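Local atomic coordinates of putative isocitrate dehydrogenase, NAD-dependent (Methylococcus capsulatus, PDB entry 6LKY), a protein that probably oxidises isocitrate with NAD as the electron acceptor, in a reaction that depends on magnesium. Residues A[22-25]-A[30-33]; A[48-53]-A[82-87]; A[159-164]-A[220-225]. The protein carries 1 engineered substitution. All coordinates share one frame; numbering follows the deposited sequence.

All three contacts belong to the isocitrate/isopropylmalate dehydrogenase fold and follow one another along the chain without touching. Contacts 1 and 3 reach the same ten-stranded sheet, one of whose outermost strands within this chain, 31-35, takes part in contact 1; their centres lie about 29 Å apart. Contact 2 has its centre about 24 Å from that of contact 1 and about 29 Å from that of contact 3. In contact 2 the Leu-84 side chain is about 9 Å from a bound NAD and about 4 Å from the side chain of the NAD-binding Lys-66. In contact 1, the Trp-33 side chain is about 10 Å from that of Lys-66. Contact 3 lies away from the annotated sites.

Contact 1: A[22-25]-A[30-33]; sequences KVIE and QVQW
Trp-33 has its CG anti to its own carbonyl carbon (chi1 -58°), which carries the indole back over the start of its strand and sets its edge against Glu-25 and Ile-24 of the helix. Glu-25, on its side, runs extended beyond CG, and this reach brings a carboxylate oxygen to the indole nitrogen although its CB does not aim at the strand. The one hydrogen bond of the contact goes from Trp-33 NE1 to Glu-25 OE2, 3.2 Å long and bent to 146° at the hydrogen. Glu-25 OE2 sits in the plane of the indole, as an acceptor for this N-H should, but the nitrogen approaches from well above the carboxylate plane, and the two flat groups are turned 61° against each other.

Further round the same ring edge, Ile-24 puts its CD1 3.9 Å from Trp-33 CH2. Its other branch, CG2, meets Val-31 CG2 at 4.1 Å, the two side chains crossing at about a right angle. Val-31 also packs within its own strand, two residues on: its CG1 lies 3.3 Å above the indole plane of Trp-33, over the ring centre, so the tryptophan has a methyl on one face and the helix at its edge. A leucine in place of Trp-33 would probably leave Glu-25 OE2 without its N-H partner and open a gap between Ile-24 CD1 and the strand.

Helix 13-26 and strand 31-35 are successive parts of a beta-alpha-beta unit that begins with strand 2-7. That first strand pairs with 31-35 through backbone bonds and sends Ile-4 against both Val-31 and Trp-33, while Met-287 of helix 278-290 touches Ile-24 and Trp-33, and Val-23 turns to helix 326-337.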
loop_
_atom_site.group_PDB
_atom_site.type_symbol
_atom_site.label_atom_id
_atom_site.label_comp_id
_atom_site.label_asym_id
_atom_site.label_seq_id
_atom_site.Cartn_x
_atom_site.Cartn_y
_atom_site.Cartn_z
ATOM N N LYS A 22 9.305 -3.657 -32.066
ATOM C CA LYS A 22 8.604 -3.734 -33.342
ATOM C C LYS A 22 7.616 -2.588 -33.469
ATOM O O LYS A 22 7.611 -1.863 -34.479
ATOM C CB LYS A 22 7.903 -5.086 -33.478
ATOM C CG LYS A 22 8.847 -6.266 -33.733
ATOM C CD LYS A 22 8.057 -7.508 -34.149
ATOM C CE LYS A 22 8.594 -8.792 -33.511
ATOM N NZ LYS A 22 9.906 -9.232 -34.065
ATOM N N VAL A 23 6.859 -2.332 -32.399
ATOM C CA VAL A 23 5.854 -1.277 -32.447
ATOM C C VAL A 23 6.522 0.065 -32.672
ATOM O O VAL A 23 6.081 0.863 -33.513
ATOM C CB VAL A 23 5.009 -1.288 -31.161
ATOM C CG1 VAL A 23 4.243 0.011 -31.010
ATOM C CG2 VAL A 23 4.058 -2.482 -31.171
ATOM N N ILE A 24 7.642 0.307 -31.986
ATOM C CA ILE A 24 8.330 1.577 -32.184
ATOM C C ILE A 24 8.760 1.704 -33.639
ATOM O O ILE A 24 8.516 2.730 -34.292
ATOM C CB ILE A 24 9.520 1.704 -31.213
ATOM C CG1 ILE A 24 9.014 1.929 -29.777
ATOM C CG2 ILE A 24 10.450 2.835 -31.644
ATOM C CD1 ILE A 24 10.068 1.662 -28.703
ATOM N N GLU A 25 9.324 0.633 -34.200
ATOM C CA GLU A 25 9.802 0.742 -35.567
ATOM C C GLU A 25 8.640 0.887 -36.531
ATOM O O GLU A 25 8.788 1.531 -37.576
ATOM C CB GLU A 25 10.702 -0.443 -35.912
ATOM C CG GLU A 25 12.155 -0.182 -35.488
ATOM C CD GLU A 25 12.987 -1.444 -35.354
ATOM O OE1 GLU A 25 12.440 -2.543 -35.591
ATOM O OE2 GLU A 25 14.185 -1.333 -34.996
ATOM N N GLN A 30 13.352 6.689 -36.274
ATOM C CA GLN A 30 14.674 6.141 -36.546
ATOM C C GLN A 30 15.423 5.919 -35.237
ATOM O O GLN A 30 15.753 6.883 -34.538
ATOM C CB GLN A 30 15.460 7.089 -37.448
ATOM C CG GLN A 30 14.669 7.591 -38.645
ATOM C CD GLN A 30 14.616 6.574 -39.768
ATOM O OE1 GLN A 30 15.595 6.383 -40.492
ATOM N NE2 GLN A 30 13.470 5.912 -39.919
ATOM N N VAL A 31 15.719 4.658 -34.924
ATOM C CA VAL A 31 16.412 4.300 -33.693
ATOM C C VAL A 31 17.612 3.426 -34.021
ATOM O O VAL A 31 17.462 2.364 -34.637
ATOM C CB VAL A 31 15.495 3.563 -32.702
ATOM C CG1 VAL A 31 16.224 3.371 -31.380
ATOM C CG2 VAL A 31 14.181 4.309 -32.511
ATOM N N GLN A 32 18.792 3.848 -33.574
ATOM C CA GLN A 32 19.945 2.959 -33.463
ATOM C C GLN A 32 19.936 2.354 -32.056
ATOM O O GLN A 32 20.277 3.026 -31.081
ATOM C CB GLN A 32 21.233 3.725 -33.744
ATOM C CG GLN A 32 22.477 2.841 -33.858
ATOM C CD GLN A 32 23.768 3.643 -33.834
ATOM O OE1 GLN A 32 23.784 4.823 -34.186
ATOM N NE2 GLN A 32 24.854 3.008 -33.404
ATOM N N TRP A 33 19.538 1.086 -31.937
ATOM C CA TRP A 33 19.538 0.416 -30.638
ATOM C C TRP A 33 20.946 -0.019 -30.237
ATOM O O TRP A 33 21.661 -0.658 -31.018
ATOM C CB TRP A 33 18.620 -0.803 -30.645
ATOM C CG TRP A 33 17.217 -0.515 -30.987
ATOM C CD1 TRP A 33 16.588 -0.807 -32.162
ATOM C CD2 TRP A 33 16.237 0.112 -30.151
ATOM N NE1 TRP A 33 15.279 -0.397 -32.115
ATOM C CE2 TRP A 33 15.035 0.172 -30.893
ATOM C CE3 TRP A 33 16.258 0.637 -28.851
ATOM C CZ2 TRP A 33 13.864 0.739 -30.382
ATOM C CZ3 TRP A 33 15.091 1.198 -28.341
ATOM C CH2 TRP A 33 13.911 1.246 -29.108
#

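Contact 2: A[48-53]-A[82-87]; sequences TPLPDA and VTLRQA
Leu-50 faces Thr-83 and Leu-84 across this contact, its CB directed at the helix but touching nothing there yet. The chain closes the distance one carbon at a time. Leu-50 CG comes to 4.2 Å from Leu-84 CD1, and there the side chain divides. One branch, Leu-50 CD1, reaches both partners: it lies 3.8 Å from Thr-83 CG2 and equally near Leu-84 CD1. The other branch, CD2, turns to the second partner, with Leu-50 CD2 4.0 Å from Leu-84 CD1. The leucine fork therefore receives a single methyl of Leu-84 between its tips, while Thr-83 lies alongside one prong, the two side chains running past each other in opposite directions.

What presents Leu-50 is the turn leading into helix 52-61. Thr-48 OG1 accepts the backbone N-H of Leu-50 at 3.2 Å, an ST turn, and Pro-51 follows at the N-cap position. The contact thus joins this turn to helix 80-87 within the dehydrogenase fold, close to the cofactor site, for the Leu-84 side chain is about 4 Å from those of Lys-66 and Leu-69, both of which bind NAD.

On the helix, the methyl of Thr-83 stands anti to its backbone N (chi1 -65° for OG1), which frees the hydroxyl to bond the carbonyl oxygen of Ser-79 one turn earlier. Leu-84 and Leu-50 both sit off staggered positions (chi2 7° and chi1 -141°), so the exact place of their methyls deserves some caution. Val-80, earlier in the same helix, also packs on Leu-50. The far side of the helix looks elsewhere, with Val-82 on Ile-177 of the second subunit and Arg-85 in a salt bridge to Glu-260.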
loop_
_atom_site.group_PDB
_atom_site.type_symbol
_atom_site.label_atom_id
_atom_site.label_comp_id
_atom_site.label_asym_id
_atom_site.label_seq_id
_atom_site.Cartn_x
_atom_site.Cartn_y
_atom_site.Cartn_z
ATOM N N THR A 48 28.379 -10.505 -13.586
ATOM C CA THR A 48 28.047 -9.294 -12.823
ATOM C C THR A 48 26.646 -8.816 -13.186
ATOM O O THR A 48 26.272 -8.861 -14.364
ATOM C CB THR A 48 29.031 -8.151 -13.094
ATOM O OG1 THR A 48 28.479 -6.931 -12.578
ATOM C CG2 THR A 48 29.243 -7.979 -14.587
ATOM N N PRO A 49 25.867 -8.303 -12.223
ATOM C CA PRO A 49 24.513 -7.822 -12.572
ATOM C C PRO A 49 24.499 -6.498 -13.337
ATOM O O PRO A 49 23.487 -6.179 -13.967
ATOM C CB PRO A 49 23.812 -7.702 -11.208
ATOM C CG PRO A 49 24.932 -7.492 -10.216
ATOM C CD PRO A 49 26.129 -8.249 -10.769
ATOM N N LEU A 50 25.580 -5.725 -13.330
ATOM C CA LEU A 50 25.615 -4.447 -14.041
ATOM C C LEU A 50 27.003 -4.270 -14.629
ATOM O O LEU A 50 27.880 -3.658 -14.008
ATOM C CB LEU A 50 25.267 -3.281 -13.116
ATOM C CG LEU A 50 24.412 -2.115 -13.627
ATOM C CD1 LEU A 50 24.697 -0.848 -12.839
ATOM C CD2 LEU A 50 24.582 -1.866 -15.093
ATOM N N PRO A 51 27.252 -4.820 -15.819
ATOM C CA PRO A 51 28.546 -4.582 -16.472
ATOM C C PRO A 51 28.788 -3.090 -16.624
ATOM O O PRO A 51 27.856 -2.316 -16.866
ATOM C CB PRO A 51 28.404 -5.275 -17.835
ATOM C CG PRO A 51 27.266 -6.232 -17.683
ATOM C CD PRO A 51 26.356 -5.668 -16.622
ATOM N N ASP A 52 30.052 -2.693 -16.444
ATOM C CA ASP A 52 30.441 -1.294 -16.626
ATOM C C ASP A 52 30.021 -0.770 -17.987
ATOM O O ASP A 52 29.608 0.388 -18.111
ATOM C CB ASP A 52 31.956 -1.138 -16.457
ATOM C CG ASP A 52 32.382 -1.056 -15.003
ATOM O OD1 ASP A 52 31.576 -0.588 -14.160
ATOM O OD2 ASP A 52 33.525 -1.471 -14.707
ATOM N N ALA A 53 30.132 -1.605 -19.024
ATOM C CA ALA A 53 29.794 -1.162 -20.375
ATOM C C ALA A 53 28.332 -0.738 -20.487
ATOM O O ALA A 53 28.016 0.193 -21.237
ATOM C CB ALA A 53 30.115 -2.269 -21.380
ATOM N N VAL A 82 17.355 -0.023 -9.066
ATOM C CA VAL A 82 17.629 1.046 -8.122
ATOM C C VAL A 82 19.015 1.618 -8.357
ATOM O O VAL A 82 19.210 2.845 -8.319
ATOM C CB VAL A 82 17.449 0.522 -6.689
ATOM C CG1 VAL A 82 18.011 1.523 -5.679
ATOM C CG2 VAL A 82 15.962 0.215 -6.448
ATOM N N THR A 83 20.003 0.737 -8.576
ATOM C CA THR A 83 21.362 1.192 -8.865
ATOM C C THR A 83 21.389 2.095 -10.093
ATOM O O THR A 83 22.048 3.137 -10.085
ATOM C CB THR A 83 22.297 0.005 -9.061
ATOM O OG1 THR A 83 22.414 -0.722 -7.833
ATOM C CG2 THR A 83 23.674 0.480 -9.484
ATOM N N LEU A 84 20.689 1.705 -11.162
ATOM C CA LEU A 84 20.614 2.550 -12.355
ATOM C C LEU A 84 19.998 3.908 -12.025
ATOM O O LEU A 84 20.565 4.954 -12.363
ATOM C CB LEU A 84 19.805 1.839 -13.446
ATOM C CG LEU A 84 20.458 1.189 -14.678
ATOM C CD1 LEU A 84 21.977 1.174 -14.646
ATOM C CD2 LEU A 84 19.921 -0.205 -14.867
ATOM N N ARG A 85 18.832 3.908 -11.353
ATOM C CA ARG A 85 18.169 5.166 -11.002
ATOM C C ARG A 85 19.101 6.087 -10.225
ATOM O O ARG A 85 19.150 7.296 -10.477
ATOM C CB ARG A 85 16.907 4.898 -10.173
ATOM C CG ARG A 85 15.801 4.195 -10.907
ATOM C CD ARG A 85 14.838 3.508 -9.959
ATOM N NE ARG A 85 13.772 2.848 -10.721
ATOM C CZ ARG A 85 12.958 1.920 -10.232
ATOM N NH1 ARG A 85 13.076 1.528 -8.969
ATOM N NH2 ARG A 85 12.031 1.379 -11.013
ATOM N N GLN A 86 19.854 5.530 -9.282
ATOM C CA GLN A 86 20.716 6.352 -8.433
ATOM C C GLN A 86 22.001 6.776 -9.138
ATOM O O GLN A 86 22.427 7.928 -9.001
ATOM C CB GLN A 86 21.039 5.604 -7.145
ATOM C CG GLN A 86 19.800 5.406 -6.282
ATOM C CD GLN A 86 20.060 4.539 -5.063
ATOM O OE1 GLN A 86 21.046 3.813 -5.001
ATOM N NE2 GLN A 86 19.158 4.599 -4.098
ATOM N N ALA A 87 22.630 5.863 -9.885
ATOM C CA ALA A 87 23.866 6.175 -10.602
ATOM C C ALA A 87 23.639 7.233 -11.680
ATOM O O ALA A 87 24.532 8.042 -11.957
ATOM C CB ALA A 87 24.450 4.903 -11.223
#

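Contact 3: A[159-164]-A[220-225]; sequences DYARRA and FDVLVT
Beside Val-222, the strand residue that meets the helix here, Asp-221 OD2 is gripped by two backbone N-H groups, those of Lys-167 and Lys-168, and the other carboxylate oxygen, Asp-221 OD1, makes a salt bridge to Arg-166. The three bonds tie the head of strand 222-225 to the entry into strand 168-173 and should keep the carboxylate from turning.

Across the contact itself the touch is apolar and slight. Val-222 points at the helix, and its CG1 is anti to the backbone N (chi1 179°), leaving CG2 as the methyl that does the touching. Val-222 CG2 lies 4.1 Å from Ala-161 CB and, on a second side, 4.3 Å from Tyr-160 CD1, where it arrives at the edge of the phenol ring, near its plane. Ala-161 has only a methyl to offer, and the backbones come correspondingly near, 6.8 Å between Ala-161 CA and Val-222 CA.

This is a helix laid on the parallel part of the mixed sheet of this alpha/beta fold, in which 222-225 runs between strands 111-117 and 168-173. The end of helix 147-163 spans all three: Tyr-160 touches Val-113 on one neighbour, and Ala-161 touches Val-169 on the other.

At the end of the helix Ala-164 N bonds Tyr-160 O at 2.8 Å. This brings Ala-164 CB over one face of the Tyr-160 ring, 4.0 Å above the plane and displaced toward the rim, while the Arg-163 guanidinium folds back with one face over Tyr-160 CA, 3.7 Å from its plane.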
loop_
_atom_site.group_PDB
_atom_site.type_symbol
_atom_site.label_atom_id
_atom_site.label_comp_id
_atom_site.label_asym_id
_atom_site.label_seq_id
_atom_site.Cartn_x
_atom_site.Cartn_y
_atom_site.Cartn_z
ATOM N N ASP A 159 5.648 21.178 -11.359
ATOM C CA ASP A 159 5.974 21.535 -12.740
ATOM C C ASP A 159 5.290 20.594 -13.718
ATOM O O ASP A 159 4.784 21.031 -14.759
ATOM C CB ASP A 159 7.488 21.515 -12.974
ATOM C CG ASP A 159 8.212 22.608 -12.224
ATOM O OD1 ASP A 159 7.538 23.530 -11.726
ATOM O OD2 ASP A 159 9.460 22.546 -12.125
ATOM N N TYR A 160 5.248 19.297 -13.393
ATOM C CA TYR A 160 4.583 18.332 -14.259
ATOM C C TYR A 160 3.095 18.613 -14.329
ATOM O O TYR A 160 2.499 18.541 -15.407
ATOM C CB TYR A 160 4.829 16.905 -13.758
ATOM C CG TYR A 160 4.075 15.837 -14.540
ATOM C CD1 TYR A 160 2.746 15.512 -14.235
ATOM C CD2 TYR A 160 4.691 15.160 -15.587
ATOM C CE1 TYR A 160 2.060 14.550 -14.967
ATOM C CE2 TYR A 160 4.018 14.194 -16.314
ATOM C CZ TYR A 160 2.712 13.894 -16.001
ATOM O OH TYR A 160 2.070 12.927 -16.728
ATOM N N ALA A 161 2.478 18.910 -13.183
ATOM C CA ALA A 161 1.062 19.268 -13.167
ATOM C C ALA A 161 0.776 20.471 -14.070
ATOM O O ALA A 161 -0.201 20.464 -14.826
ATOM C CB ALA A 161 0.612 19.536 -11.729
ATOM N N ARG A 162 1.618 21.510 -14.007
ATOM C CA ARG A 162 1.434 22.667 -14.892
ATOM C C ARG A 162 1.579 22.269 -16.355
ATOM O O ARG A 162 0.682 22.496 -17.175
ATOM C CB ARG A 162 2.442 23.770 -14.567
ATOM C CG ARG A 162 2.058 24.680 -13.444
ATOM C CD ARG A 162 2.971 25.898 -13.429
ATOM N NE ARG A 162 2.601 26.814 -12.358
ATOM C CZ ARG A 162 3.449 27.644 -11.762
ATOM N NH1 ARG A 162 4.721 27.678 -12.134
ATOM N NH2 ARG A 162 3.025 28.433 -10.785
ATOM N N ARG A 163 2.715 21.660 -16.691
ATOM C CA ARG A 163 3.018 21.299 -18.069
ATOM C C ARG A 163 1.958 20.372 -18.652
ATOM O O ARG A 163 1.638 20.464 -19.842
ATOM C CB ARG A 163 4.406 20.658 -18.091
ATOM C CG ARG A 163 4.996 20.289 -19.429
ATOM C CD ARG A 163 6.509 20.026 -19.249
ATOM N NE ARG A 163 6.789 18.794 -18.503
ATOM C CZ ARG A 163 7.314 18.744 -17.276
ATOM N NH1 ARG A 163 7.627 19.859 -16.624
ATOM N NH2 ARG A 163 7.526 17.571 -16.695
ATOM N N ALA A 164 1.389 19.491 -17.834
ATOM C CA ALA A 164 0.367 18.561 -18.291
ATOM C C ALA A 164 -1.038 19.119 -18.130
ATOM O O ALA A 164 -2.010 18.414 -18.440
ATOM C CB ALA A 164 0.486 17.231 -17.540
ATOM N N PHE A 220 -8.213 11.594 -7.515
ATOM C CA PHE A 220 -6.774 11.779 -7.574
ATOM C C PHE A 220 -6.346 12.309 -8.931
ATOM O O PHE A 220 -6.894 11.931 -9.971
ATOM C CB PHE A 220 -6.042 10.468 -7.279
ATOM C CG PHE A 220 -6.150 10.048 -5.851
ATOM C CD1 PHE A 220 -5.324 10.598 -4.889
ATOM C CD2 PHE A 220 -7.107 9.139 -5.467
ATOM C CE1 PHE A 220 -5.437 10.218 -3.565
ATOM C CE2 PHE A 220 -7.232 8.757 -4.147
ATOM C CZ PHE A 220 -6.402 9.293 -3.196
ATOM N N ASP A 221 -5.319 13.162 -8.894
ATOM C CA ASP A 221 -4.766 13.804 -10.073
ATOM C C ASP A 221 -3.274 13.491 -10.159
ATOM O O ASP A 221 -2.884 12.457 -10.710
ATOM C CB ASP A 221 -5.046 15.312 -10.002
ATOM C CG ASP A 221 -4.970 15.994 -11.350
ATOM O OD1 ASP A 221 -4.607 15.336 -12.346
ATOM O OD2 ASP A 221 -5.291 17.201 -11.410
ATOM N N VAL A 222 -2.426 14.357 -9.613
ATOM C CA VAL A 222 -1.015 14.038 -9.423
ATOM C C VAL A 222 -0.815 13.663 -7.964
ATOM O O VAL A 222 -1.270 14.386 -7.074
ATOM C CB VAL A 222 -0.108 15.216 -9.814
ATOM C CG1 VAL A 222 1.357 14.846 -9.586
ATOM C CG2 VAL A 222 -0.363 15.615 -11.266
ATOM N N LEU A 223 -0.192 12.511 -7.722
ATOM C CA LEU A 223 0.254 12.105 -6.395
ATOM C C LEU A 223 1.755 12.293 -6.343
ATOM O O LEU A 223 2.439 11.903 -7.281
ATOM C CB LEU A 223 -0.070 10.638 -6.121
ATOM C CG LEU A 223 -1.517 10.209 -5.987
ATOM C CD1 LEU A 223 -2.096 9.906 -7.361
ATOM C CD2 LEU A 223 -1.578 8.999 -5.072
ATOM N N VAL A 224 2.277 12.891 -5.278
ATOM C CA VAL A 224 3.721 12.976 -5.097
ATOM C C VAL A 224 4.070 12.309 -3.774
ATOM O O VAL A 224 3.401 12.534 -2.752
ATOM C CB VAL A 224 4.247 14.425 -5.174
ATOM C CG1 VAL A 224 3.791 15.255 -3.975
ATOM C CG2 VAL A 224 5.786 14.425 -5.285
ATOM N N THR A 225 5.078 11.444 -3.802
ATOM C CA THR A 225 5.356 10.685 -2.592
ATOM C C THR A 225 6.768 10.124 -2.646
ATOM O O THR A 225 7.501 10.296 -3.631
ATOM C CB THR A 225 4.292 9.596 -2.387
ATOM O OG1 THR A 225 4.430 9.043 -1.076
ATOM C CG2 THR A 225 4.419 8.506 -3.418
#